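Long-range contacts in cobalamin biosynthesis precorrin-6Y methylase (CbiE) (Archaeoglobus fulgidus, PDB 2BB3), which probably transfers a methyl group from S-adenosyl-L-methionine to a precorrin intermediate in the biosynthesis of adenosylcobalamin: residues A[23-28]-A[116-121]; A[48-53]-A[92-97]; A[77-82]-A[106-111]. All coordinates share one frame; numbering follows the deposited sequence. Where two conformers were deposited one is given.

Interaction 1 of 3, residues A[23-28]-A[116-121]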
loop_
_atom_site.group_PDB
_atom_site.type_symbol
_atom_site.label_atom_id
_atom_site.label_comp_id
_atom_site.label_asym_id
_atom_site.label_seq_id
_atom_site.Cartn_x
_atom_site.Cartn_y
_atom_site.Cartn_z
HETATM N N MSE A 23 3.405 -21.653 -13.390
HETATM C CA MSE A 23 3.010 -20.331 -12.933
HETATM C C MSE A 23 4.203 -19.460 -12.578
HETATM O O MSE A 23 5.217 -19.957 -12.080
HETATM C CB MSE A 23 2.101 -20.459 -11.712
HETATM C CG MSE A 23 2.758 -21.158 -10.542
HETATM SE SE MSE A 23 3.841 -20.008 -9.420
HETATM C CE MSE A 23 3.398 -20.858 -7.733
ATOM N N ILE A 24 4.065 -18.161 -12.839
ATOM C CA ILE A 24 5.111 -17.201 -12.549
ATOM C C ILE A 24 4.726 -16.290 -11.385
ATOM O O ILE A 24 3.569 -16.221 -10.993
ATOM C CB ILE A 24 5.400 -16.271 -13.766
ATOM C CG1 ILE A 24 4.227 -15.321 -13.990
ATOM C CG2 ILE A 24 5.664 -17.098 -15.015
ATOM C CD1 ILE A 24 4.508 -14.214 -14.984
ATOM N N TRP A 25 5.710 -15.595 -10.837
ATOM C CA TRP A 25 5.468 -14.649 -9.774
ATOM C C TRP A 25 5.766 -13.244 -10.282
ATOM O O TRP A 25 6.624 -13.050 -11.135
ATOM C CB TRP A 25 6.378 -14.908 -8.571
ATOM C CG TRP A 25 5.902 -15.943 -7.610
ATOM C CD1 TRP A 25 6.219 -17.271 -7.613
ATOM C CD2 TRP A 25 5.074 -15.731 -6.456
ATOM N NE1 TRP A 25 5.655 -17.894 -6.526
ATOM C CE2 TRP A 25 4.952 -16.975 -5.797
ATOM C CE3 TRP A 25 4.440 -14.606 -5.904
ATOM C CZ2 TRP A 25 4.210 -17.134 -4.630
ATOM C CZ3 TRP A 25 3.698 -14.767 -4.733
ATOM C CH2 TRP A 25 3.598 -16.023 -4.107
ATOM N N ILE A 26 5.023 -12.272 -9.768
ATOM C CA ILE A 26 5.280 -10.876 -10.088
ATOM C C ILE A 26 5.499 -10.338 -8.694
ATOM O O ILE A 26 4.579 -10.349 -7.881
ATOM C CB ILE A 26 4.093 -10.143 -10.755
ATOM C CG1 ILE A 26 3.803 -10.734 -12.150
ATOM C CG2 ILE A 26 4.445 -8.664 -10.907
ATOM C CD1 ILE A 26 2.735 -9.978 -12.967
ATOM N N VAL A 27 6.727 -9.916 -8.409
ATOM C CA VAL A 27 7.087 -9.421 -7.090
ATOM C C VAL A 27 7.495 -7.960 -7.087
ATOM O O VAL A 27 8.116 -7.474 -8.026
ATOM C CB VAL A 27 8.273 -10.233 -6.507
ATOM C CG1 VAL A 27 8.040 -11.726 -6.745
ATOM C CG2 VAL A 27 9.555 -9.806 -7.165
ATOM N N GLY A 28 7.142 -7.255 -6.021
ATOM C CA GLY A 28 7.510 -5.862 -5.919
ATOM C C GLY A 28 8.931 -5.722 -5.411
ATOM O O GLY A 28 9.392 -6.515 -4.579
ATOM N N GLU A 116 -0.590 -19.778 -14.408
ATOM C CA GLU A 116 -1.136 -19.006 -13.308
ATOM C C GLU A 116 -0.173 -17.895 -12.888
ATOM O O GLU A 116 1.034 -18.003 -13.072
ATOM C CB GLU A 116 -1.386 -19.942 -12.128
ATOM C CG GLU A 116 -2.249 -19.364 -11.024
ATOM C CD GLU A 116 -2.388 -20.325 -9.853
ATOM O OE1 GLU A 116 -2.637 -21.529 -10.104
ATOM O OE2 GLU A 116 -2.253 -19.881 -8.687
ATOM N N ILE A 117 -0.701 -16.807 -12.350
ATOM C CA ILE A 117 0.184 -15.764 -11.892
ATOM C C ILE A 117 -0.145 -15.405 -10.439
ATOM O O ILE A 117 -1.306 -15.323 -10.056
ATOM C CB ILE A 117 0.156 -14.510 -12.830
ATOM C CG1 ILE A 117 -0.368 -13.298 -12.085
ATOM C CG2 ILE A 117 -0.613 -14.795 -14.106
ATOM C CD1 ILE A 117 0.692 -12.675 -11.237
ATOM N N LYS A 118 0.900 -15.241 -9.634
ATOM C CA LYS A 118 0.767 -14.877 -8.229
ATOM C C LYS A 118 1.534 -13.574 -7.967
ATOM O O LYS A 118 2.655 -13.378 -8.474
ATOM C CB LYS A 118 1.291 -16.003 -7.320
ATOM C CG LYS A 118 0.295 -17.162 -7.148
ATOM C CD LYS A 118 0.932 -18.431 -6.558
ATOM C CE LYS A 118 1.105 -18.329 -5.044
ATOM N NZ LYS A 118 1.779 -19.536 -4.459
ATOM N N ILE A 119 0.926 -12.693 -7.178
ATOM C CA ILE A 119 1.507 -11.407 -6.864
ATOM C C ILE A 119 2.078 -11.339 -5.455
ATOM O O ILE A 119 1.437 -11.768 -4.501
ATOM C CB ILE A 119 0.436 -10.283 -6.966
ATOM C CG1 ILE A 119 -0.295 -10.359 -8.311
ATOM C CG2 ILE A 119 1.089 -8.922 -6.716
ATOM C CD1 ILE A 119 0.583 -10.179 -9.504
ATOM N N GLU A 120 3.295 -10.816 -5.331
ATOM C CA GLU A 120 3.898 -10.604 -4.020
ATOM C C GLU A 120 4.026 -9.094 -3.848
ATOM O O GLU A 120 4.787 -8.458 -4.567
ATOM C CB GLU A 120 5.293 -11.220 -3.898
ATOM C CG GLU A 120 5.906 -11.075 -2.480
ATOM C CD GLU A 120 5.014 -11.701 -1.410
ATOM O OE1 GLU A 120 4.278 -12.652 -1.747
ATOM O OE2 GLU A 120 5.043 -11.257 -0.240
ATOM N N PRO A 121 3.293 -8.510 -2.882
ATOM C CA PRO A 121 3.280 -7.070 -2.567
ATOM C C PRO A 121 4.608 -6.510 -2.089
ATOM O O PRO A 121 5.424 -7.222 -1.540
ATOM C CB PRO A 121 2.256 -6.954 -1.443
ATOM C CG PRO A 121 1.455 -8.226 -1.521
ATOM C CD PRO A 121 2.460 -9.256 -1.921
#

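Interaction 2 of 3, residues A[48-53]-A[92-97]. With SAH (S-adenosyl-L-homocysteine), chain C.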
loop_
_atom_site.group_PDB
_atom_site.type_symbol
_atom_site.label_atom_id
_atom_site.label_comp_id
_atom_site.label_asym_id
_atom_site.label_seq_id
_atom_site.Cartn_x
_atom_site.Cartn_y
_atom_site.Cartn_z
ATOM N N GLU A 48 14.550 -19.040 -11.770
ATOM C CA GLU A 48 15.549 -19.475 -12.748
ATOM C C GLU A 48 15.860 -18.309 -13.679
ATOM O O GLU A 48 16.994 -18.152 -14.130
ATOM C CB GLU A 48 15.043 -20.665 -13.563
ATOM C CG GLU A 48 15.098 -21.996 -12.823
ATOM C CD GLU A 48 14.369 -23.114 -13.563
ATOM O OE1 GLU A 48 14.744 -23.437 -14.717
ATOM O OE2 GLU A 48 13.409 -23.668 -12.984
ATOM N N VAL A 49 14.840 -17.508 -13.983
ATOM C CA VAL A 49 15.017 -16.327 -14.815
ATOM C C VAL A 49 14.257 -15.166 -14.164
ATOM O O VAL A 49 13.144 -15.341 -13.666
ATOM C CB VAL A 49 14.538 -16.569 -16.300
ATOM C CG1 VAL A 49 13.072 -17.012 -16.347
ATOM C CG2 VAL A 49 14.757 -15.313 -17.137
ATOM N N ILE A 50 14.861 -13.984 -14.159
ATOM C CA ILE A 50 14.235 -12.819 -13.552
ATOM C C ILE A 50 14.038 -11.690 -14.562
ATOM O O ILE A 50 15.003 -11.197 -15.154
ATOM C CB ILE A 50 15.111 -12.287 -12.381
ATOM C CG1 ILE A 50 15.320 -13.399 -11.350
ATOM C CG2 ILE A 50 14.452 -11.083 -11.724
ATOM C CD1 ILE A 50 16.258 -13.018 -10.219
ATOM N N TYR A 51 12.795 -11.289 -14.783
ATOM C CA TYR A 51 12.544 -10.179 -15.687
ATOM C C TYR A 51 12.183 -8.935 -14.888
ATOM O O TYR A 51 11.652 -9.033 -13.783
ATOM C CB TYR A 51 11.397 -10.484 -16.653
ATOM C CG TYR A 51 11.739 -11.528 -17.681
ATOM C CD1 TYR A 51 11.516 -12.873 -17.429
ATOM C CD2 TYR A 51 12.286 -11.167 -18.911
ATOM C CE1 TYR A 51 11.819 -13.834 -18.369
ATOM C CE2 TYR A 51 12.600 -12.126 -19.864
ATOM C CZ TYR A 51 12.362 -13.454 -19.581
ATOM O OH TYR A 51 12.677 -14.422 -20.496
ATOM N N GLY A 52 12.468 -7.775 -15.463
ATOM C CA GLY A 52 12.151 -6.519 -14.816
ATOM C C GLY A 52 12.888 -5.356 -15.451
ATOM O O GLY A 52 13.898 -5.543 -16.127
ATOM N N SER A 53 12.381 -4.148 -15.239
ATOM C CA SER A 53 13.019 -2.935 -15.745
ATOM C C SER A 53 14.315 -2.761 -14.972
ATOM O O SER A 53 14.486 -3.352 -13.899
ATOM C CB SER A 53 12.148 -1.725 -15.448
ATOM O OG SER A 53 12.256 -1.407 -14.069
ATOM N N ALA A 92 10.255 -15.130 -12.542
ATOM C CA ALA A 92 9.882 -14.104 -11.586
ATOM C C ALA A 92 9.962 -12.792 -12.350
ATOM O O ALA A 92 10.883 -12.575 -13.139
ATOM C CB ALA A 92 10.835 -14.087 -10.418
ATOM N N VAL A 93 8.974 -11.938 -12.146
ATOM C CA VAL A 93 8.959 -10.646 -12.781
ATOM C C VAL A 93 8.960 -9.698 -11.606
ATOM O O VAL A 93 8.154 -9.841 -10.686
ATOM C CB VAL A 93 7.682 -10.419 -13.615
ATOM C CG1 VAL A 93 7.720 -9.042 -14.269
ATOM C CG2 VAL A 93 7.549 -11.499 -14.684
ATOM N N ILE A 94 9.883 -8.746 -11.628
ATOM C CA ILE A 94 9.987 -7.772 -10.570
ATOM C C ILE A 94 9.433 -6.462 -11.090
ATOM O O ILE A 94 9.807 -6.005 -12.163
ATOM C CB ILE A 94 11.442 -7.558 -10.144
ATOM C CG1 ILE A 94 12.042 -8.884 -9.676
ATOM C CG2 ILE A 94 11.500 -6.530 -9.018
ATOM C CD1 ILE A 94 13.482 -8.743 -9.157
ATOM N N SER A 95 8.515 -5.880 -10.331
ATOM C CA SER A 95 7.896 -4.614 -10.696
ATOM C C SER A 95 8.435 -3.590 -9.720
ATOM O O SER A 95 8.767 -3.945 -8.589
ATOM C CB SER A 95 6.372 -4.725 -10.527
ATOM O OG SER A 95 5.748 -3.474 -10.685
ATOM N N THR A 96 8.555 -2.332 -10.135
ATOM C CA THR A 96 9.021 -1.321 -9.187
ATOM C C THR A 96 7.938 -1.137 -8.141
ATOM O O THR A 96 6.750 -1.318 -8.428
ATOM C CB THR A 96 9.252 0.046 -9.824
ATOM O OG1 THR A 96 8.119 0.385 -10.623
ATOM C CG2 THR A 96 10.520 0.051 -10.654
ATOM N N GLY A 97 8.358 -0.781 -6.936
ATOM C CA GLY A 97 7.432 -0.596 -5.840
ATOM C C GLY A 97 6.517 -1.783 -5.593
ATOM O O GLY A 97 6.969 -2.903 -5.364
HETATM N N SAH C . 4.576 0.148 -8.945
HETATM C CA SAH C . 5.022 1.423 -8.549
HETATM C CB SAH C . 4.469 2.521 -9.456
HETATM C CG SAH C . 4.693 2.557 -10.961
HETATM S SD SAH C . 3.733 3.668 -11.953
HETATM C C SAH C . 4.720 1.582 -7.103
HETATM O O SAH C . 5.264 2.521 -6.679
HETATM O OXT SAH C . 3.981 0.839 -6.517
HETATM C "C5'" SAH C . 5.097 4.794 -11.911
HETATM C "C4'" SAH C . 4.830 6.094 -11.175
HETATM O "O4'" SAH C . 4.947 6.001 -9.809
HETATM C "C3'" SAH C . 5.616 7.292 -11.613
HETATM O "O3'" SAH C . 5.142 7.897 -12.740
HETATM C "C2'" SAH C . 5.492 8.146 -10.404
HETATM O "O2'" SAH C . 4.393 8.948 -10.445
HETATM C "C1'" SAH C . 5.342 7.183 -9.281
HETATM N N9 SAH C . 6.610 6.951 -8.633
HETATM C C8 SAH C . 7.294 5.850 -8.704
HETATM N N7 SAH C . 8.357 5.903 -7.982
HETATM C C5 SAH C . 8.378 7.051 -7.422
HETATM C C6 SAH C . 9.259 7.617 -6.562
HETATM N N6 SAH C . 10.330 7.036 -6.158
HETATM N N1 SAH C . 9.007 8.834 -6.127
HETATM C C2 SAH C . 7.914 9.485 -6.536
HETATM N N3 SAH C . 7.071 8.909 -7.362
HETATM C C4 SAH C . 7.292 7.719 -7.815
HETATM O O HOH W 1 9.484 -3.981 -13.973
#

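Interaction 3 of 3, residues A[77-82]-A[106-111]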
loop_
_atom_site.group_PDB
_atom_site.type_symbol
_atom_site.label_atom_id
_atom_site.label_comp_id
_atom_site.label_asym_id
_atom_site.label_seq_id
_atom_site.Cartn_x
_atom_site.Cartn_y
_atom_site.Cartn_z
ATOM N N ASP A 77 2.135 -8.424 -25.492
ATOM C CA ASP A 77 2.990 -9.342 -26.233
ATOM C C ASP A 77 4.229 -9.769 -25.454
ATOM O O ASP A 77 4.591 -10.950 -25.422
ATOM C CB ASP A 77 3.421 -8.666 -27.538
ATOM C CG ASP A 77 3.819 -7.208 -27.334
ATOM O OD1 ASP A 77 2.943 -6.396 -26.960
ATOM O OD2 ASP A 77 5.005 -6.876 -27.539
ATOM N N GLU A 78 4.861 -8.798 -24.809
ATOM C CA GLU A 78 6.091 -9.026 -24.062
ATOM C C GLU A 78 5.785 -9.821 -22.784
ATOM O O GLU A 78 6.554 -10.701 -22.396
ATOM C CB GLU A 78 6.764 -7.692 -23.711
ATOM C CG GLU A 78 8.023 -7.822 -22.852
ATOM C CD GLU A 78 9.105 -8.683 -23.501
ATOM O OE1 GLU A 78 9.320 -9.835 -23.056
ATOM O OE2 GLU A 78 9.740 -8.212 -24.472
ATOM N N ILE A 79 4.660 -9.525 -22.132
ATOM C CA ILE A 79 4.307 -10.252 -20.913
ATOM C C ILE A 79 3.817 -11.653 -21.270
ATOM O O ILE A 79 3.977 -12.587 -20.489
ATOM C CB ILE A 79 3.235 -9.492 -20.059
ATOM C CG1 ILE A 79 3.905 -8.443 -19.171
ATOM C CG2 ILE A 79 2.541 -10.445 -19.100
ATOM C CD1 ILE A 79 4.774 -7.456 -19.893
ATOM N N ARG A 80 3.232 -11.798 -22.458
ATOM C CA ARG A 80 2.772 -13.107 -22.903
ATOM C C ARG A 80 3.974 -14.025 -23.095
ATOM O O ARG A 80 3.946 -15.196 -22.698
ATOM C CB ARG A 80 1.991 -13.014 -24.221
ATOM C CG ARG A 80 0.559 -12.531 -24.076
ATOM C CD ARG A 80 -0.294 -12.861 -25.315
ATOM N NE ARG A 80 -1.544 -12.110 -25.290
ATOM C CZ ARG A 80 -1.621 -10.783 -25.396
ATOM N NH1 ARG A 80 -0.519 -10.059 -25.547
ATOM N NH2 ARG A 80 -2.801 -10.169 -25.319
ATOM N N ARG A 81 5.032 -13.488 -23.699
ATOM C CA ARG A 81 6.254 -14.257 -23.933
ATOM C C ARG A 81 6.751 -14.776 -22.587
ATOM O O ARG A 81 6.832 -15.992 -22.373
ATOM C CB ARG A 81 7.326 -13.372 -24.590
ATOM C CG ARG A 81 8.493 -14.150 -25.203
ATOM C CD ARG A 81 9.547 -13.251 -25.868
ATOM N NE ARG A 81 8.966 -12.322 -26.838
ATOM C CZ ARG A 81 8.659 -11.056 -26.567
ATOM N NH1 ARG A 81 8.887 -10.570 -25.357
ATOM N NH2 ARG A 81 8.109 -10.282 -27.496
ATOM N N ILE A 82 7.064 -13.846 -21.684
ATOM C CA ILE A 82 7.538 -14.175 -20.344
ATOM C C ILE A 82 6.643 -15.234 -19.713
ATOM O O ILE A 82 7.115 -16.176 -19.078
ATOM C CB ILE A 82 7.510 -12.924 -19.424
ATOM C CG1 ILE A 82 8.494 -11.875 -19.935
ATOM C CG2 ILE A 82 7.822 -13.327 -17.986
ATOM C CD1 ILE A 82 8.507 -10.604 -19.116
ATOM N N ARG A 106 -3.911 -4.251 -15.545
ATOM C CA ARG A 106 -4.664 -4.018 -16.769
ATOM C C ARG A 106 -4.334 -4.949 -17.921
ATOM O O ARG A 106 -5.214 -5.627 -18.437
ATOM C CB ARG A 106 -4.473 -2.577 -17.227
ATOM C CG ARG A 106 -5.182 -1.552 -16.376
ATOM C CD ARG A 106 -4.733 -0.160 -16.782
ATOM N NE ARG A 106 -5.775 0.841 -16.586
ATOM C CZ ARG A 106 -5.701 2.083 -17.053
ATOM N NH1 ARG A 106 -6.694 2.939 -16.840
ATOM N NH2 ARG A 106 -4.630 2.469 -17.738
ATOM N N VAL A 107 -3.079 -4.988 -18.345
ATOM C CA VAL A 107 -2.757 -5.861 -19.455
ATOM C C VAL A 107 -2.919 -7.326 -19.086
ATOM O O VAL A 107 -3.222 -8.138 -19.949
ATOM C CB VAL A 107 -1.350 -5.598 -20.006
ATOM C CG1 VAL A 107 -1.207 -4.110 -20.316
ATOM C CG2 VAL A 107 -0.303 -6.048 -19.025
ATOM N N LEU A 108 -2.744 -7.665 -17.813
ATOM C CA LEU A 108 -2.921 -9.051 -17.390
ATOM C C LEU A 108 -4.348 -9.494 -17.720
ATOM O O LEU A 108 -4.564 -10.593 -18.231
ATOM C CB LEU A 108 -2.649 -9.225 -15.880
ATOM C CG LEU A 108 -1.199 -9.203 -15.376
ATOM C CD1 LEU A 108 -1.171 -9.371 -13.866
ATOM C CD2 LEU A 108 -0.388 -10.308 -16.055
ATOM N N ARG A 109 -5.322 -8.633 -17.445
ATOM C CA ARG A 109 -6.715 -8.962 -17.742
ATOM C C ARG A 109 -6.942 -9.213 -19.232
ATOM O O ARG A 109 -7.916 -9.849 -19.607
ATOM C CB ARG A 109 -7.648 -7.852 -17.251
ATOM C CG ARG A 109 -7.631 -7.685 -15.751
ATOM C CD ARG A 109 -8.631 -6.648 -15.274
ATOM N NE ARG A 109 -8.253 -6.165 -13.951
ATOM C CZ ARG A 109 -7.795 -4.941 -13.710
ATOM N NH1 ARG A 109 -7.670 -4.074 -14.705
ATOM N NH2 ARG A 109 -7.427 -4.594 -12.481
ATOM N N GLU A 110 -6.044 -8.719 -20.075
ATOM C CA GLU A 110 -6.159 -8.923 -21.521
ATOM C C GLU A 110 -5.442 -10.170 -22.010
ATOM O O GLU A 110 -5.387 -10.423 -23.209
ATOM C CB GLU A 110 -5.586 -7.732 -22.290
ATOM C CG GLU A 110 -6.357 -6.457 -22.126
ATOM C CD GLU A 110 -5.834 -5.367 -23.031
ATOM O OE1 GLU A 110 -6.660 -4.599 -23.561
ATOM O OE2 GLU A 110 -4.601 -5.274 -23.217
ATOM N N ILE A 111 -4.895 -10.957 -21.100
ATOM C CA ILE A 111 -4.172 -12.140 -21.524
ATOM C C ILE A 111 -4.924 -13.432 -21.221
ATOM O O ILE A 111 -5.435 -13.615 -20.121
ATOM C CB ILE A 111 -2.771 -12.163 -20.861
ATOM C CG1 ILE A 111 -2.005 -10.900 -21.270
ATOM C CG2 ILE A 111 -2.020 -13.424 -21.259
ATOM C CD1 ILE A 111 -0.696 -10.697 -20.525
#

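Interaction 1 of 3, residues A[23-28]-A[116-121]
The indole of Trp-25 takes Lys-118 on one face and backbone at its rim: CB of Lys-118 sits 3.7 Å from the centroid of the six-membered ring, only 10° off its normal, a CH-pi contact, while the carbonyl oxygen of Ile-119 lies at the edge, near the ring plane. The carboxylate of Glu-120 approaches obliquely, OE1 3.7 Å from CZ3 of Trp-25, its plane turned 54° from the indole. A bend in the lysine chain at chi3 (79°) brings CE of Lys-118 to 3.4 Å from CZ2 of Trp-25, and CD also meets the methyl CE of selenomethionine Met-23, a poorly ordered side chain. Beneath these groups runs a parallel beta ladder, in which strand 23-28 pairs with 116-120 at the end of the five-stranded parallel sheet of the tetrapyrrole methylase fold. Five backbone bonds join them, from Ile-24 N to Glu-116 O through to Gly-28 N to Glu-120 O, the straightest being Glu-120 N to Ile-26 O (2.9 Å). On the opposite face Ile-26 packs CB against CD1 of Ile-119 at 3.7 Å, the two side chains side by side, and its CG1 meets CD1 of Ile-117. Were the indole replaced by an alanine side chain, the aliphatic part of Lys-118 would probably lose the flat surface it lies on and be freer to swing. Ile-119 also packs against Ala-131 of the second subunit.

Interaction 2 of 3, residues A[48-53]-A[92-97]
Val-49 starts the pairing, its carbonyl oxygen accepting the N-H of Ala-92 at 3.1 Å. Next comes Ile-50, whose side chain crosses that of Ile-94: CG2 of Ile-50 reaches CD1 of Ile-94 at 3.6 Å. With CG1 beside the backbone N (chi1 -58°), the CG2 methyl of Ile-50 is turned to Ile-94. Leu-57, in helix 54-59, covers both isoleucines. Tyr-51 bonds to the partner strand through both its N and its O, N giving a bond of 2.8 Å to Ala-92 O and O receiving one of 2.8 Å from Ile-94 N, both nearly straight (166° and 167°). These bonds belong to a parallel ladder inside the N-terminal alpha/beta domain of the tetrapyrrole methylase fold, a five-stranded parallel sheet with helices packed on both faces. The Tyr-51 side chain emerges on the face of Val-93, its CB 4.4 Å from CG2 of that valine; the ring then leads away, and its hydroxyl is hydrogen-bonded to Glu-85 of helix 76-88. At Gly-52 a CB would probably run into Ile-94 O. Ser-53 continues the link through one water, which accepts from Ser-53 N and donates to Ile-94 O at 2.7 Å. The Ser-53 hydroxyl (OG) caps the N of Ala-56 at the start of helix 54-59. Beyond the ladder the chain continues past strand 91-95 into the ligand pocket, where Thr-96 O accepts a bond of 2.7 Å from the amino N of S-adenosyl-L-homocysteine and Gly-97 passes beside its carboxylate carbon.

Interaction 3 of 3, residues A[77-82]-A[106-111]
Apolar packing between Ile-79 and Ile-111 forms the inner part of this contact. The two side chains cross at about a right angle, CG2 of Ile-79 touching CD1 of Ile-111 at 3.5 Å. With CG1 beside the backbone N (chi1 -84°), Ile-79 turns its CG2 branch to the other segment, and the same methyl also meets CD2 of Leu-108 at 4.2 Å. Met-83, one turn further along helix 76-88, touches both Leu-108 and Ile-111. The contact thus sets one side of helix 76-88 against the last turn of the short helix 105-109 and the residues 110-111 that follow it. Both helices belong to the alpha/beta domain: the first leads into strand 91-95 of the parallel sheet, and the second lies between that strand and 116-120. The polar and mixed interactions are centred on Arg-80. Its chain runs extended from CG to NE past Ile-111, CG lying 3.9 Å from CG2 of that residue, and CG1 of Ile-111 sits over one guanidinium face, 4.0 Å above its centre. From there NH2 of Arg-80 gives a weak hydrogen bond to the carbonyl oxygen of Glu-110, 3.3 Å long and bent to 127°. The Glu-110 carboxylate OE2 stays 5.6 Å from NH2 of Arg-80, so any attraction is probably long-range. On helix 105-109, Arg-109 makes a salt bridge with Glu-139 of the second subunit.

Overall arrangement
Interactions 1 and 2 are buried and share a single parallel sheet: strand 91-95 lies between 49-52 and 23-28, and Val-93 bonds through its backbone to Trp-25 and Val-27, so the two ladders are continuous. Interaction 3 sits nearer the surface, among helices on one face of that sheet, and reaches the core through Ile-82, which packs on Tyr-51 and Val-93, and through Leu-108, which meets Ile-26. The chemistry changes accordingly, from backbone ladders with apolar side chains packed on the sheet faces to contacts made by side chains, with one weak arginine bond, between the helices. Interaction 2 alone bonds directly to the ligand, whereas 1 and 3 both touch the second subunit.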